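Local coordinates for phosphoribosylaminoimidazole-succinocarboxamide synthase (Pyrococcus horikoshii, PDB 4O83), which catalyses the ATP-dependent joining of L-aspartate to carboxyaminoimidazole ribonucleotide, giving SAICAR in de novo purine biosynthesis, at residues A[54-59]-A[161-166]; A[83-88]-A[175-180]. One frame throughout, in Å; residues are numbered along the deposited sequence.

How the interactions relate
Interaction 2 pairs strand ends 83-88 and 175-180 and holds AMP directly, whereas interaction 1 packs two helices some way off. In interaction 2, Leu83 N binds the adenine and Glu177 the ribose. Interaction 1 joins helices 45-62 and 143-165 through apolar side chains, and its Phe56 side chain stays about 14 Å from the nucleotide. The two contacts have centres about 20 Å apart and nearest atoms about 7 Å apart, without touching. Helix 143-165 and strand 169-180 are consecutive in the chain, and the helix, which carries one side of interaction 1, also packs against Phe178 of interaction 2.

Interaction 1 of 2, residues A[54-59]-A[161-166]; sequences VIFFKL and KDYLAK. With CD (cadmium ion), chain C.
Leu59 sets its CD2 methyl on the Tyr163 ring, a CH-pi contact in which CD2 lies 3.7 Å from the centroid of that ring and 21° off its normal. The methyl is displaced from the ring centre toward CG, where Leu59 CD2 and Tyr163 CG close to 3.4 Å. The phenol end of the same ring reaches Ile55, whose CG2 lies 4.1 Å from Tyr163 OH, the two side chains crossing at about a right angle. Next to this, Phe56 turns CE1 and CZ of its ring edge to Leu164, and Phe56 CE1 is 4.0 Å from Leu164 CD2. Phe56 CE1 also approaches Tyr163 CD2 at 4.3 Å.

Tyr163 reaches helix 45-62 because its CG stands anti to the backbone N (chi1 -177°), sending the ring out from its own helix toward 54-59. The CG of Leu59 is likewise anti to its backbone N, which carries CD2 to the ring. Long side chains are needed here, since the axes of the two short segments come no closer than 12.2 Å, at 125° between their directions. Only 209 Å² is buried, and what joins the helices is apolar contact.

On another side of helix 143-165, Asp162 grips a cadmium ion with both carboxylate oxygens, OD2 at 2.2 Å and OD1 at 2.5 Å from the metal. Glu158 and the equivalent Asp162 and Glu158 of the second subunit share that ion, placing this part of the helix at the subunit interface. Ile231 of helix 220-232 touches Ile55, Phe56 and Tyr163, thus adding a third helix to the packing, while Phe57 on helix 45-62 lies against Phe69 of strand 69-72.

Interaction 2 of 2, residues A[83-88]-A[175-180]; sequences LDMYPL and KLEFGK. With AMP (adenosine monophosphate), chain L.
Asp84 and Lys180 form a hydrogen-bonded pair of an antiparallel beta ladder, followed by the non-hydrogen-bonded pair Met85-Gly179, in the sheet that lines the nucleotide site. The tight part is at Gly179: its CA lies 3.8 Å from Met85 CA, and a beta carbon there would collide with Leu83 CB and Asp84 O. The bent selenomethionine side chain of Met85 lays SE over a face of the adenine, 3.6 Å from AMP C4. Leu83 N bonds to the adenine N1, and AMP O2' donates to Glu177 OE1.

The more exposed side belongs to Asp84 and Lys180, lying side by side: Lys180 NZ reaches Asp84 OD2 (2.7 Å) in a salt bridge, on the anti side of that oxygen but well out of the carboxylate plane. The lysine chain crosses the phenol end of Tyr86, whose hydroxyl bonds to Glu145, at about a right angle, with Lys180 CE 3.4 Å from Tyr86 CZ. Were Lys180 an alanine, the Asp84 carboxylate would probably lose this charge partner and Tyr86 the aliphatic chain across its phenol end. Where the strands part toward Leu88, one water accepts from Phe178 N (2.9 Å) and can donate to Leu88 O (2.7 Å) or Tyr86 O (2.8 Å).

Interaction 1 of 2, residues A[54-59]-A[161-166]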
loop_
_atom_site.group_PDB
_atom_site.type_symbol
_atom_site.label_atom_id
_atom_site.label_comp_id
_atom_site.label_asym_id
_atom_site.label_seq_id
_atom_site.Cartn_x
_atom_site.Cartn_y
_atom_site.Cartn_z
ATOM N N VAL A 54 20.174 -0.830 5.757
ATOM C CA VAL A 54 20.570 -0.954 4.346
ATOM C C VAL A 54 19.409 -1.478 3.503
ATOM O O VAL A 54 19.080 -0.901 2.467
ATOM C CB VAL A 54 21.822 -1.845 4.125
ATOM C CG1 VAL A 54 22.095 -2.049 2.637
ATOM C CG2 VAL A 54 23.046 -1.238 4.788
ATOM N N ILE A 55 18.805 -2.581 3.930
ATOM C CA ILE A 55 17.705 -3.176 3.174
ATOM C C ILE A 55 16.620 -2.133 2.942
ATOM O O ILE A 55 16.199 -1.911 1.809
ATOM C CB ILE A 55 17.108 -4.408 3.896
ATOM C CG1 ILE A 55 18.088 -5.584 3.839
ATOM C CG2 ILE A 55 15.792 -4.829 3.255
ATOM C CD1 ILE A 55 17.990 -6.531 5.022
ATOM N N PHE A 56 16.190 -1.486 4.022
ATOM C CA PHE A 56 15.085 -0.539 3.940
ATOM C C PHE A 56 15.396 0.703 3.093
ATOM O O PHE A 56 14.558 1.099 2.268
ATOM C CB PHE A 56 14.576 -0.162 5.340
ATOM C CG PHE A 56 13.884 -1.298 6.074
ATOM C CD1 PHE A 56 12.938 -2.090 5.436
ATOM C CD2 PHE A 56 14.170 -1.554 7.413
ATOM C CE1 PHE A 56 12.289 -3.112 6.113
ATOM C CE2 PHE A 56 13.525 -2.572 8.102
ATOM C CZ PHE A 56 12.586 -3.357 7.452
ATOM N N PHE A 57 16.570 1.315 3.304
ATOM C CA PHE A 57 16.998 2.476 2.515
ATOM C C PHE A 57 17.085 2.155 1.015
ATOM O O PHE A 57 16.632 2.942 0.178
ATOM C CB PHE A 57 18.326 3.079 3.029
ATOM C CG PHE A 57 18.185 3.906 4.301
ATOM C CD1 PHE A 57 17.193 4.885 4.417
ATOM C CD2 PHE A 57 19.066 3.725 5.382
ATOM C CE1 PHE A 57 17.068 5.645 5.580
ATOM C CE2 PHE A 57 18.930 4.485 6.549
ATOM C CZ PHE A 57 17.934 5.450 6.642
ATOM N N LYS A 58 17.646 0.996 0.674
ATOM C CA LYS A 58 17.693 0.560 -0.726
ATOM C C LYS A 58 16.303 0.340 -1.318
ATOM O O LYS A 58 16.018 0.790 -2.421
ATOM C CB LYS A 58 18.563 -0.688 -0.881
ATOM C CG LYS A 58 20.058 -0.402 -0.756
ATOM C CD LYS A 58 20.874 -1.669 -0.982
ATOM N N LEU A 59 15.436 -0.333 -0.574
ATOM C CA LEU A 59 14.044 -0.459 -0.959
ATOM C C LEU A 59 13.394 0.911 -1.254
ATOM O O LEU A 59 12.788 1.105 -2.311
ATOM C CB LEU A 59 13.257 -1.195 0.125
ATOM C CG LEU A 59 11.771 -1.416 -0.152
ATOM C CD1 LEU A 59 11.545 -2.326 -1.363
ATOM C CD2 LEU A 59 11.090 -1.997 1.084
ATOM N N LYS A 161 5.139 -0.597 4.942
ATOM C CA LYS A 161 3.980 -1.381 5.345
ATOM C C LYS A 161 3.673 -2.526 4.390
ATOM O O LYS A 161 3.469 -3.674 4.838
ATOM C CB LYS A 161 2.729 -0.507 5.521
ATOM C CG LYS A 161 1.515 -1.274 6.034
ATOM C CD LYS A 161 0.233 -0.440 6.053
ATOM C CE LYS A 161 -0.018 0.177 4.679
ATOM N NZ LYS A 161 -1.403 0.672 4.447
ATOM N N ASP A 162 3.620 -2.212 3.095
ATOM C CA ASP A 162 3.237 -3.184 2.095
ATOM C C ASP A 162 4.300 -4.278 1.956
ATOM O O ASP A 162 3.980 -5.457 1.887
ATOM C CB ASP A 162 2.967 -2.489 0.769
ATOM C CG ASP A 162 1.748 -1.583 0.827
ATOM O OD1 ASP A 162 1.055 -1.574 1.893
ATOM O OD2 ASP A 162 1.472 -0.904 -0.195
ATOM N N TYR A 163 5.562 -3.864 1.954
ATOM C CA TYR A 163 6.696 -4.783 1.904
ATOM C C TYR A 163 6.646 -5.790 3.054
ATOM O O TYR A 163 6.756 -7.016 2.849
ATOM C CB TYR A 163 7.989 -3.969 1.972
ATOM C CG TYR A 163 9.255 -4.799 1.869
ATOM C CD1 TYR A 163 9.620 -5.402 0.665
ATOM C CD2 TYR A 163 10.095 -4.952 2.962
ATOM C CE1 TYR A 163 10.784 -6.157 0.557
ATOM C CE2 TYR A 163 11.263 -5.702 2.868
ATOM C CZ TYR A 163 11.600 -6.299 1.656
ATOM O OH TYR A 163 12.743 -7.053 1.562
ATOM N N LEU A 164 6.435 -5.257 4.254
ATOM C CA LEU A 164 6.443 -6.054 5.479
ATOM C C LEU A 164 5.208 -6.928 5.650
ATOM O O LEU A 164 5.313 -8.043 6.175
ATOM C CB LEU A 164 6.680 -5.171 6.721
ATOM C CG LEU A 164 8.035 -4.458 6.805
ATOM C CD1 LEU A 164 7.974 -3.374 7.889
ATOM C CD2 LEU A 164 9.198 -5.432 7.054
ATOM N N ALA A 165 4.056 -6.428 5.194
ATOM C CA ALA A 165 2.791 -7.178 5.210
ATOM C C ALA A 165 2.892 -8.485 4.425
ATOM O O ALA A 165 2.381 -9.511 4.858
ATOM C CB ALA A 165 1.639 -6.322 4.659
ATOM N N LYS A 166 3.544 -8.445 3.264
ATOM C CA LYS A 166 3.723 -9.640 2.437
ATOM C C LYS A 166 4.550 -10.712 3.142
ATOM O O LYS A 166 4.517 -11.884 2.755
ATOM C CB LYS A 166 4.370 -9.278 1.097
ATOM C CG LYS A 166 3.452 -8.475 0.198
ATOM C CD LYS A 166 4.229 -7.789 -0.917
ATOM C CE LYS A 166 3.332 -6.809 -1.641
ATOM N NZ LYS A 166 4.124 -5.924 -2.534
HETATM CD CD CD C . -0.500 -0.193 0.464
#

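Interaction 2 of 2, residues A[83-88]-A[175-180]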
loop_
_atom_site.group_PDB
_atom_site.type_symbol
_atom_site.label_atom_id
_atom_site.label_comp_id
_atom_site.label_asym_id
_atom_site.label_seq_id
_atom_site.Cartn_x
_atom_site.Cartn_y
_atom_site.Cartn_z
ATOM N N LEU A 83 23.824 15.878 6.338
ATOM C CA LEU A 83 22.659 16.714 6.111
ATOM C C LEU A 83 22.549 17.804 7.169
ATOM O O LEU A 83 23.069 17.666 8.291
ATOM C CB LEU A 83 21.381 15.854 6.110
ATOM C CG LEU A 83 21.260 14.739 5.075
ATOM C CD1 LEU A 83 20.019 13.931 5.362
ATOM C CD2 LEU A 83 21.222 15.302 3.657
ATOM N N ASP A 84 21.866 18.880 6.786
ATOM C CA ASP A 84 21.394 19.891 7.713
ATOM C C ASP A 84 20.058 19.371 8.273
ATOM O O ASP A 84 19.025 19.468 7.608
ATOM C CB ASP A 84 21.206 21.208 6.951
ATOM C CG ASP A 84 20.717 22.331 7.827
ATOM O OD1 ASP A 84 21.145 22.409 9.001
ATOM O OD2 ASP A 84 19.904 23.143 7.336
HETATM N N MSE A 85 20.100 18.796 9.475
HETATM C CA MSE A 85 18.969 18.023 10.014
HETATM C C MSE A 85 17.841 18.908 10.484
HETATM O O MSE A 85 18.076 19.934 11.126
HETATM C CB MSE A 85 19.384 17.164 11.218
HETATM C CG MSE A 85 20.415 16.073 10.909
HETATM SE SE MSE A 85 19.712 14.768 9.601
HETATM C CE MSE A 85 18.322 14.016 10.789
ATOM N N TYR A 86 16.606 18.503 10.196
ATOM C CA TYR A 86 15.448 19.108 10.871
ATOM C C TYR A 86 15.384 18.607 12.314
ATOM O O TYR A 86 15.676 17.436 12.579
ATOM C CB TYR A 86 14.147 18.806 10.144
ATOM C CG TYR A 86 14.024 19.473 8.797
ATOM C CD1 TYR A 86 13.582 20.794 8.685
ATOM C CD2 TYR A 86 14.317 18.770 7.631
ATOM C CE1 TYR A 86 13.451 21.398 7.451
ATOM C CE2 TYR A 86 14.188 19.359 6.396
ATOM C CZ TYR A 86 13.758 20.675 6.309
ATOM O OH TYR A 86 13.649 21.239 5.068
ATOM N N PRO A 87 15.027 19.494 13.260
ATOM C CA PRO A 87 14.983 19.119 14.680
ATOM C C PRO A 87 13.692 18.362 15.028
ATOM O O PRO A 87 12.968 18.729 15.973
ATOM C CB PRO A 87 15.027 20.471 15.394
ATOM C CG PRO A 87 14.393 21.416 14.436
ATOM C CD PRO A 87 14.760 20.927 13.061
ATOM N N LEU A 88 13.428 17.306 14.265
ATOM C CA LEU A 88 12.189 16.565 14.364
ATOM C C LEU A 88 12.382 15.059 14.448
ATOM O O LEU A 88 13.328 14.495 13.881
ATOM C CB LEU A 88 11.311 16.839 13.138
ATOM C CG LEU A 88 10.842 18.259 12.789
ATOM C CD1 LEU A 88 10.100 18.264 11.461
ATOM C CD2 LEU A 88 9.968 18.840 13.892
ATOM N N LYS A 175 9.466 5.755 13.447
ATOM C CA LYS A 175 9.975 7.103 13.581
ATOM C C LYS A 175 10.963 7.362 12.459
ATOM O O LYS A 175 11.813 6.513 12.178
ATOM C CB LYS A 175 10.650 7.281 14.948
ATOM C CG LYS A 175 11.193 8.691 15.263
ATOM C CD LYS A 175 12.655 8.903 14.836
ATOM C CE LYS A 175 13.627 7.979 15.582
ATOM N NZ LYS A 175 14.998 8.072 15.012
ATOM N N LEU A 176 10.854 8.542 11.850
ATOM C CA LEU A 176 11.739 8.983 10.770
ATOM C C LEU A 176 12.359 10.320 11.129
ATOM O O LEU A 176 11.769 11.101 11.898
ATOM C CB LEU A 176 10.960 9.156 9.463
ATOM C CG LEU A 176 10.291 7.936 8.840
ATOM C CD1 LEU A 176 9.602 8.321 7.538
ATOM C CD2 LEU A 176 11.345 6.833 8.614
ATOM N N GLU A 177 13.547 10.560 10.575
ATOM C CA GLU A 177 14.202 11.852 10.653
ATOM C C GLU A 177 14.629 12.292 9.254
ATOM O O GLU A 177 14.911 11.449 8.376
ATOM C CB GLU A 177 15.412 11.810 11.602
ATOM C CG GLU A 177 15.068 11.205 12.957
ATOM C CD GLU A 177 16.145 11.358 14.020
ATOM O OE1 GLU A 177 17.113 12.128 13.829
ATOM O OE2 GLU A 177 15.994 10.713 15.075
ATOM N N PHE A 178 14.676 13.615 9.078
ATOM C CA PHE A 178 14.955 14.242 7.802
ATOM C C PHE A 178 15.975 15.359 7.967
ATOM O O PHE A 178 16.121 15.944 9.050
ATOM C CB PHE A 178 13.663 14.835 7.193
ATOM C CG PHE A 178 12.616 13.808 6.848
ATOM C CD1 PHE A 178 12.588 13.224 5.582
ATOM C CD2 PHE A 178 11.662 13.415 7.784
ATOM C CE1 PHE A 178 11.625 12.286 5.252
ATOM C CE2 PHE A 178 10.685 12.472 7.456
ATOM C CZ PHE A 178 10.678 11.905 6.193
ATOM N N GLY A 179 16.667 15.647 6.876
ATOM C CA GLY A 179 17.508 16.831 6.766
ATOM C C GLY A 179 17.591 17.397 5.354
ATOM O O GLY A 179 16.996 16.856 4.402
ATOM N N LYS A 180 18.345 18.487 5.220
ATOM C CA LYS A 180 18.501 19.171 3.943
ATOM C C LYS A 180 19.884 18.879 3.386
ATOM O O LYS A 180 20.881 19.020 4.103
ATOM C CB LYS A 180 18.337 20.686 4.129
ATOM C CG LYS A 180 16.912 21.206 4.051
ATOM C CD LYS A 180 16.807 22.598 4.667
ATOM C CE LYS A 180 16.641 22.528 6.183
ATOM N NZ LYS A 180 17.245 23.693 6.901
HETATM P P AMP L . 21.836 8.790 17.866
HETATM O O1P AMP L . 21.044 9.824 18.654
HETATM O O2P AMP L . 21.242 7.404 17.856
HETATM O O3P AMP L . 23.314 8.809 18.176
HETATM O "O5'" AMP L . 21.677 9.251 16.322
HETATM C "C5'" AMP L . 22.737 9.794 15.535
HETATM C "C4'" AMP L . 22.547 11.297 15.332
HETATM O "O4'" AMP L . 22.910 11.702 14.004
HETATM C "C3'" AMP L . 21.107 11.744 15.531
HETATM O "O3'" AMP L . 21.163 13.015 16.180
HETATM C "C2'" AMP L . 20.577 11.923 14.126
HETATM O "O2'" AMP L . 19.556 12.921 14.094
HETATM C "C1'" AMP L . 21.816 12.388 13.377
HETATM N N9 AMP L . 21.804 12.025 11.945
HETATM C C8 AMP L . 21.252 10.930 11.405
HETATM N N7 AMP L . 21.447 10.892 10.075
HETATM C C5 AMP L . 22.162 11.984 9.736
HETATM C C6 AMP L . 22.721 12.576 8.495
HETATM N N6 AMP L . 22.560 11.978 7.304
HETATM N N1 AMP L . 23.399 13.741 8.586
HETATM C C2 AMP L . 23.580 14.367 9.763
HETATM N N3 AMP L . 23.099 13.892 10.925
HETATM C C4 AMP L . 22.393 12.733 10.981
HETATM O O HOH W 1 14.284 15.246 11.462
#